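Local coordinates for tryptophan synthase alpha chain (Aquifex aeolicus, PDB 2EKC), which probably cleaves indoleglycerol phosphate to indole and glyceraldehyde 3-phosphate, working with the beta chain in the last step of tryptophan biosynthesis, at residues C167-S178 / Y201-G212. Residues are numbered along the deposited sequence; the frame is centred on the assembly and turned at random.
Sequences CEAADEMTYFVS and YRELCDKPVVVG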
ATOM      1  N   CYS A 167       9.511  -0.861 -14.397  1.00 22.41           N
ATOM      2  CA  CYS A 167      10.637  -1.515 -13.732  1.00 23.90           C
ATOM      3  C   CYS A 167      11.764  -0.538 -13.398  1.00 24.04           C
ATOM      4  O   CYS A 167      12.289  -0.535 -12.284  1.00 23.67           O
ATOM      5  CB  CYS A 167      11.179  -2.639 -14.616  1.00 25.32           C
ATOM      6  SG  CYS A 167      12.245  -3.845 -13.756  1.00 30.36           S
ATOM      7  N   GLU A 168      12.136   0.297 -14.362  1.00 25.40           N
ATOM      8  CA  GLU A 168      13.206   1.256 -14.132  1.00 27.70           C
ATOM      9  C   GLU A 168      12.772   2.360 -13.172  1.00 26.46           C
ATOM     10  O   GLU A 168      13.606   3.025 -12.563  1.00 25.45           O
ATOM     11  CB  GLU A 168      13.680   1.858 -15.459  1.00 30.15           C
ATOM     12  CG  GLU A 168      12.608   2.569 -16.255  1.00 36.16           C
ATOM     13  CD  GLU A 168      13.153   3.171 -17.540  1.00 40.37           C
ATOM     14  OE1 GLU A 168      13.631   2.402 -18.405  1.00 42.00           O
ATOM     15  OE2 GLU A 168      13.104   4.414 -17.681  1.00 41.52           O
ATOM     16  N   ALA A 169      11.464   2.544 -13.027  1.00 25.04           N
ATOM     17  CA  ALA A 169      10.944   3.572 -12.131  1.00 25.12           C
ATOM     18  C   ALA A 169      10.818   3.077 -10.692  1.00 24.33           C
ATOM     19  O   ALA A 169      10.828   3.871  -9.754  1.00 26.18           O
ATOM     20  CB  ALA A 169       9.589   4.059 -12.628  1.00 24.86           C
ATOM     21  N   ALA A 170      10.698   1.767 -10.523  1.00 23.30           N
ATOM     22  CA  ALA A 170      10.554   1.188  -9.194  1.00 22.20           C
ATOM     23  C   ALA A 170      11.889   1.040  -8.470  1.00 21.74           C
ATOM     24  O   ALA A 170      12.866   0.549  -9.035  1.00 20.50           O
ATOM     25  CB  ALA A 170       9.865  -0.173  -9.290  1.00 21.88           C
ATOM     26  N   ASP A 171      11.927   1.478  -7.217  1.00 21.23           N
ATOM     27  CA  ASP A 171      13.141   1.361  -6.424  1.00 21.77           C
ATOM     28  C   ASP A 171      13.245  -0.041  -5.837  1.00 20.90           C
ATOM     29  O   ASP A 171      14.315  -0.649  -5.847  1.00 20.64           O
ATOM     30  CB  ASP A 171      13.150   2.377  -5.272  1.00 22.15           C
ATOM     31  CG  ASP A 171      13.315   3.805  -5.749  1.00 25.46           C
ATOM     32  OD1 ASP A 171      14.266   4.072  -6.510  1.00 27.13           O
ATOM     33  OD2 ASP A 171      12.496   4.663  -5.352  1.00 24.94           O
ATOM     34  N   GLU A 172      12.127  -0.557  -5.328  1.00 18.44           N
ATOM     35  CA  GLU A 172      12.126  -1.874  -4.702  1.00 17.82           C
ATOM     36  C   GLU A 172      10.932  -2.768  -5.030  1.00 16.74           C
ATOM     37  O   GLU A 172      11.012  -3.987  -4.888  1.00 16.51           O
ATOM     38  CB  GLU A 172      12.204  -1.711  -3.186  1.00 18.17           C
ATOM     39  CG  GLU A 172      13.457  -0.998  -2.689  1.00 20.17           C
ATOM     40  CD  GLU A 172      13.335  -0.600  -1.233  1.00 21.61           C
ATOM     41  OE1 GLU A 172      12.701   0.445  -0.951  1.00 21.42           O
ATOM     42  OE2 GLU A 172      13.857  -1.341  -0.371  1.00 20.94           O
ATOM     43  N   MET A 173       9.823  -2.174  -5.450  1.00 17.03           N
ATOM     44  CA  MET A 173       8.640  -2.968  -5.756  1.00 16.29           C
ATOM     45  C   MET A 173       7.659  -2.241  -6.662  1.00 16.67           C
ATOM     46  O   MET A 173       7.745  -1.024  -6.849  1.00 16.29           O
ATOM     47  CB  MET A 173       7.924  -3.349  -4.459  1.00 16.01           C
ATOM     48  CG  MET A 173       7.345  -2.146  -3.724  1.00 17.25           C
ATOM     49  SD  MET A 173       6.399  -2.598  -2.271  1.00 17.85           S
ATOM     50  CE  MET A 173       4.938  -3.260  -3.018  1.00 18.20           C
ATOM     51  N   THR A 174       6.715  -3.000  -7.210  1.00 16.71           N
ATOM     52  CA  THR A 174       5.698  -2.455  -8.096  1.00 16.95           C
ATOM     53  C   THR A 174       4.320  -2.928  -7.650  1.00 16.56           C
ATOM     54  O   THR A 174       4.191  -3.934  -6.953  1.00 13.48           O
ATOM     55  CB  THR A 174       5.905  -2.913  -9.558  1.00 18.34           C
ATOM     56  OG1 THR A 174       5.776  -4.337  -9.637  1.00 19.82           O
ATOM     57  CG2 THR A 174       7.284  -2.506 -10.058  1.00 18.32           C
ATOM     58  N   TYR A 175       3.296  -2.193  -8.064  1.00 17.29           N
ATOM     59  CA  TYR A 175       1.924  -2.528  -7.727  1.00 18.72           C
ATOM     60  C   TYR A 175       1.056  -2.553  -8.982  1.00 17.19           C
ATOM     61  O   TYR A 175       1.002  -1.573  -9.722  1.00 17.15           O
ATOM     62  CB  TYR A 175       1.340  -1.504  -6.743  1.00 22.48           C
ATOM     63  CG  TYR A 175      -0.143  -1.704  -6.506  1.00 27.55           C
ATOM     64  CD1 TYR A 175      -0.617  -2.851  -5.870  1.00 29.28           C
ATOM     65  CD2 TYR A 175      -1.078  -0.785  -6.987  1.00 31.38           C
ATOM     66  CE1 TYR A 175      -1.987  -3.088  -5.720  1.00 31.24           C
ATOM     67  CE2 TYR A 175      -2.456  -1.011  -6.844  1.00 34.17           C
ATOM     68  CZ  TYR A 175      -2.900  -2.168  -6.212  1.00 34.30           C
ATOM     69  OH  TYR A 175      -4.253  -2.415  -6.090  1.00 35.61           O
ATOM     70  N   PHE A 176       0.385  -3.678  -9.218  1.00 15.19           N
ATOM     71  CA  PHE A 176      -0.509  -3.809 -10.363  1.00 16.75           C
ATOM     72  C   PHE A 176      -1.935  -4.011  -9.865  1.00 19.64           C
ATOM     73  O   PHE A 176      -2.153  -4.670  -8.852  1.00 17.38           O
ATOM     74  CB  PHE A 176      -0.139  -5.022 -11.225  1.00 15.95           C
ATOM     75  CG  PHE A 176       0.949  -4.763 -12.221  1.00 16.94           C
ATOM     76  CD1 PHE A 176       2.233  -4.439 -11.803  1.00 16.41           C
ATOM     77  CD2 PHE A 176       0.693  -4.873 -13.584  1.00 17.22           C
ATOM     78  CE1 PHE A 176       3.256  -4.231 -12.738  1.00 18.68           C
ATOM     79  CE2 PHE A 176       1.705  -4.668 -14.523  1.00 17.73           C
ATOM     80  CZ  PHE A 176       2.986  -4.348 -14.101  1.00 15.41           C
ATOM     81  N   VAL A 177      -2.899  -3.440 -10.580  1.00 23.78           N
ATOM     82  CA  VAL A 177      -4.307  -3.613 -10.234  1.00 27.17           C
ATOM     83  C   VAL A 177      -4.736  -4.893 -10.960  1.00 28.40           C
ATOM     84  O   VAL A 177      -4.245  -5.178 -12.052  1.00 28.25           O
ATOM     85  CB  VAL A 177      -5.152  -2.421 -10.714  1.00 28.21           C
ATOM     86  CG1 VAL A 177      -4.691  -1.160 -10.006  1.00 30.84           C
ATOM     87  CG2 VAL A 177      -5.029  -2.258 -12.223  1.00 28.52           C
ATOM     88  N   SER A 178      -5.645  -5.658 -10.364  1.00 29.76           N
ATOM     89  CA  SER A 178      -6.068  -6.926 -10.954  1.00 32.00           C
ATOM     90  C   SER A 178      -7.126  -6.873 -12.051  1.00 34.28           C
ATOM     91  O   SER A 178      -7.307  -7.852 -12.777  1.00 33.50           O
ATOM     92  CB  SER A 178      -6.556  -7.875  -9.855  1.00 31.22           C
ATOM     93  OG  SER A 178      -7.820  -7.472  -9.364  1.00 30.65           O
ATOM     94  N   TYR A 201       5.731  -9.314 -17.216  1.00 22.70           N
ATOM     95  CA  TYR A 201       6.501  -8.483 -16.300  1.00 21.72           C
ATOM     96  C   TYR A 201       7.726  -9.254 -15.814  1.00 21.32           C
ATOM     97  O   TYR A 201       8.829  -8.710 -15.768  1.00 20.06           O
ATOM     98  CB  TYR A 201       5.618  -8.084 -15.112  1.00 20.89           C
ATOM     99  CG  TYR A 201       6.338  -7.414 -13.962  1.00 18.75           C
ATOM    100  CD1 TYR A 201       6.574  -6.039 -13.956  1.00 20.19           C
ATOM    101  CD2 TYR A 201       6.760  -8.158 -12.863  1.00 19.49           C
ATOM    102  CE1 TYR A 201       7.210  -5.419 -12.871  1.00 20.68           C
ATOM    103  CE2 TYR A 201       7.392  -7.553 -11.778  1.00 19.49           C
ATOM    104  CZ  TYR A 201       7.611  -6.189 -11.786  1.00 20.71           C
ATOM    105  OH  TYR A 201       8.208  -5.599 -10.696  1.00 20.31           O
ATOM    106  N   ARG A 202       7.528 -10.521 -15.464  1.00 22.37           N
ATOM    107  CA  ARG A 202       8.621 -11.365 -14.980  1.00 24.67           C
ATOM    108  C   ARG A 202       9.748 -11.432 -15.998  1.00 25.37           C
ATOM    109  O   ARG A 202      10.923 -11.472 -15.635  1.00 25.37           O
ATOM    110  CB  ARG A 202       8.126 -12.785 -14.703  1.00 24.76           C
ATOM    111  CG  ARG A 202       7.076 -12.895 -13.609  1.00 26.43           C
ATOM    112  CD  ARG A 202       7.606 -12.399 -12.284  1.00 25.21           C
ATOM    113  NE  ARG A 202       6.702 -12.730 -11.185  1.00 26.68           N
ATOM    114  CZ  ARG A 202       6.910 -12.376  -9.921  1.00 25.64           C
ATOM    115  NH1 ARG A 202       7.991 -11.679  -9.595  1.00 25.02           N
ATOM    116  NH2 ARG A 202       6.033 -12.713  -8.985  1.00 24.64           N
ATOM    117  N   GLU A 203       9.368 -11.457 -17.270  1.00 26.93           N
ATOM    118  CA  GLU A 203      10.312 -11.524 -18.381  1.00 28.79           C
ATOM    119  C   GLU A 203      11.178 -10.270 -18.459  1.00 28.89           C
ATOM    120  O   GLU A 203      12.341 -10.326 -18.858  1.00 30.25           O
ATOM    121  CB  GLU A 203       9.549 -11.663 -19.707  1.00 30.94           C
ATOM    122  CG  GLU A 203       8.692 -12.918 -19.844  1.00 33.76           C
ATOM    123  CD  GLU A 203       7.829 -12.905 -21.102  1.00 37.12           C
ATOM    124  OE1 GLU A 203       8.371 -12.654 -22.200  1.00 39.70           O
ATOM    125  OE2 GLU A 203       6.609 -13.152 -20.997  1.00 37.89           O
ATOM    126  N   LEU A 204      10.599  -9.139 -18.070  1.00 27.55           N
ATOM    127  CA  LEU A 204      11.282  -7.857 -18.153  1.00 26.39           C
ATOM    128  C   LEU A 204      11.726  -7.240 -16.840  1.00 25.87           C
ATOM    129  O   LEU A 204      12.492  -6.280 -16.842  1.00 23.83           O
ATOM    130  CB  LEU A 204      10.370  -6.858 -18.865  1.00 26.68           C
ATOM    131  CG  LEU A 204       9.969  -7.191 -20.302  1.00 27.71           C
ATOM    132  CD1 LEU A 204       8.740  -6.388 -20.703  1.00 26.90           C
ATOM    133  CD2 LEU A 204      11.141  -6.900 -21.226  1.00 28.26           C
ATOM    134  N   CYS A 205      11.264  -7.788 -15.721  1.00 25.17           N
ATOM    135  CA  CYS A 205      11.595  -7.199 -14.434  1.00 25.03           C
ATOM    136  C   CYS A 205      11.831  -8.203 -13.319  1.00 25.00           C
ATOM    137  O   CYS A 205      11.111  -9.190 -13.204  1.00 26.43           O
ATOM    138  CB  CYS A 205      10.467  -6.258 -14.032  1.00 24.72           C
ATOM    139  SG  CYS A 205      10.908  -5.030 -12.776  1.00 24.16           S
ATOM    140  N   ASP A 206      12.828  -7.928 -12.484  1.00 23.98           N
ATOM    141  CA  ASP A 206      13.149  -8.805 -11.366  1.00 24.98           C
ATOM    142  C   ASP A 206      12.644  -8.275 -10.024  1.00 24.32           C
ATOM    143  O   ASP A 206      12.744  -8.959  -9.003  1.00 23.93           O
ATOM    144  CB  ASP A 206      14.661  -9.024 -11.290  1.00 27.86           C
ATOM    145  CG  ASP A 206      15.185  -9.842 -12.453  1.00 32.31           C
ATOM    146  OD1 ASP A 206      14.684 -10.971 -12.655  1.00 31.53           O
ATOM    147  OD2 ASP A 206      16.095  -9.361 -13.163  1.00 36.23           O
ATOM    148  N   LYS A 207      12.098  -7.065 -10.020  1.00 20.51           N
ATOM    149  CA  LYS A 207      11.608  -6.480  -8.776  1.00 20.07           C
ATOM    150  C   LYS A 207      10.268  -7.088  -8.355  1.00 18.50           C
ATOM    151  O   LYS A 207       9.414  -7.370  -9.192  1.00 18.12           O
ATOM    152  CB  LYS A 207      11.472  -4.963  -8.927  1.00 20.82           C
ATOM    153  CG  LYS A 207      12.752  -4.277  -9.395  1.00 23.02           C
ATOM    154  CD  LYS A 207      12.693  -2.780  -9.153  1.00 26.61           C
ATOM    155  CE  LYS A 207      13.992  -2.097  -9.559  1.00 27.10           C
ATOM    156  NZ  LYS A 207      14.150  -2.027 -11.034  1.00 30.39           N
ATOM    157  N   PRO A 208      10.074  -7.306  -7.046  1.00 16.29           N
ATOM    158  CA  PRO A 208       8.817  -7.885  -6.562  1.00 15.64           C
ATOM    159  C   PRO A 208       7.586  -7.103  -7.001  1.00 15.88           C
ATOM    160  O   PRO A 208       7.641  -5.885  -7.201  1.00 16.18           O
ATOM    161  CB  PRO A 208       8.997  -7.899  -5.042  1.00 15.36           C
ATOM    162  CG  PRO A 208       9.996  -6.803  -4.790  1.00 16.74           C
ATOM    163  CD  PRO A 208      10.971  -6.983  -5.921  1.00 17.04           C
ATOM    164  N   VAL A 209       6.476  -7.812  -7.162  1.00 14.29           N
ATOM    165  CA  VAL A 209       5.239  -7.179  -7.581  1.00 14.36           C
ATOM    166  C   VAL A 209       4.080  -7.644  -6.717  1.00 14.16           C
ATOM    167  O   VAL A 209       3.946  -8.834  -6.439  1.00 14.50           O
ATOM    168  CB  VAL A 209       4.931  -7.487  -9.076  1.00 15.08           C
ATOM    169  CG1 VAL A 209       4.900  -8.993  -9.317  1.00 16.77           C
ATOM    170  CG2 VAL A 209       3.595  -6.864  -9.474  1.00 16.96           C
ATOM    171  N   VAL A 210       3.264  -6.694  -6.265  1.00 14.58           N
ATOM    172  CA  VAL A 210       2.095  -7.014  -5.458  1.00 13.92           C
ATOM    173  C   VAL A 210       0.859  -6.691  -6.294  1.00 14.55           C
ATOM    174  O   VAL A 210       0.869  -5.759  -7.103  1.00 13.27           O
ATOM    175  CB  VAL A 210       2.065  -6.212  -4.121  1.00 15.07           C
ATOM    176  CG1 VAL A 210       3.243  -6.620  -3.244  1.00 17.01           C
ATOM    177  CG2 VAL A 210       2.097  -4.724  -4.390  1.00 17.50           C
ATOM    178  N   VAL A 211      -0.194  -7.476  -6.112  1.00 14.75           N
ATOM    179  CA  VAL A 211      -1.424  -7.294  -6.871  1.00 16.06           C
ATOM    180  C   VAL A 211      -2.598  -7.014  -5.943  1.00 18.12           C
ATOM    181  O   VAL A 211      -2.784  -7.700  -4.939  1.00 15.48           O
ATOM    182  CB  VAL A 211      -1.717  -8.553  -7.717  1.00 16.64           C
ATOM    183  CG1 VAL A 211      -3.080  -8.452  -8.378  1.00 16.54           C
ATOM    184  CG2 VAL A 211      -0.629  -8.717  -8.767  1.00 15.73           C
ATOM    185  N   GLY A 212      -3.392  -6.009  -6.291  1.00 20.58           N
ATOM    186  CA  GLY A 212      -4.526  -5.663  -5.458  1.00 25.77           C
ATOM    187  C   GLY A 212      -5.860  -5.574  -6.169  1.00 28.44           C
ATOM    188  O   GLY A 212      -5.970  -5.842  -7.367  1.00 30.15           O
TER
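Thr-174 and Tyr-201 meet through their hydroxyls, OG1 and OH lying 2.9 Å apart, in a tightly packed part where both residues, Phe-176 and Val-209 are buried. OG1 sits between the backbone N and the carbonyl carbon (chi1 63°), which sets it beside the tyrosine hydroxyl; Tyr-201 OH in turn donates to Lys-207 O at 2.6 Å, from above the carbonyl plane. Phe-176 turns its ring edge toward the Tyr-201 face in an offset edge-to-face pair, planes at 71°, while its CD1 touches Val-209 CG2 at 3.6 Å. With an alanine here instead of Tyr-201, Lys-207 O would probably lose this donor, Thr-174 OG1 its hydroxyl neighbour and the Phe-176 edge the face it meets. Strands 174-177 and 209-212 run parallel as the sixth and seventh of the eight-stranded TIM barrel, and the Phe-176 N to Val-210 O bond is nearly straight (169°). On the opposite face of the sheet, Met-173 CE presses on Val-210 CG2 at 3.5 Å, and Tyr-175 lays CE1 3.3 Å from Gly-212 N, its side chain about 5 Å from that of Glu-49, a predicted proton acceptor. Past the helices, a Cys-167 to Cys-205 disulfide (SG to SG 2.0 Å) ties the chains, and the bend at Lys-207 chi4 lets NZ donate to Cys-167 O at 2.7 Å, from above the carbonyl plane. Solvent lies beside them at exposed Asp-206, whose CB points away from 167-178.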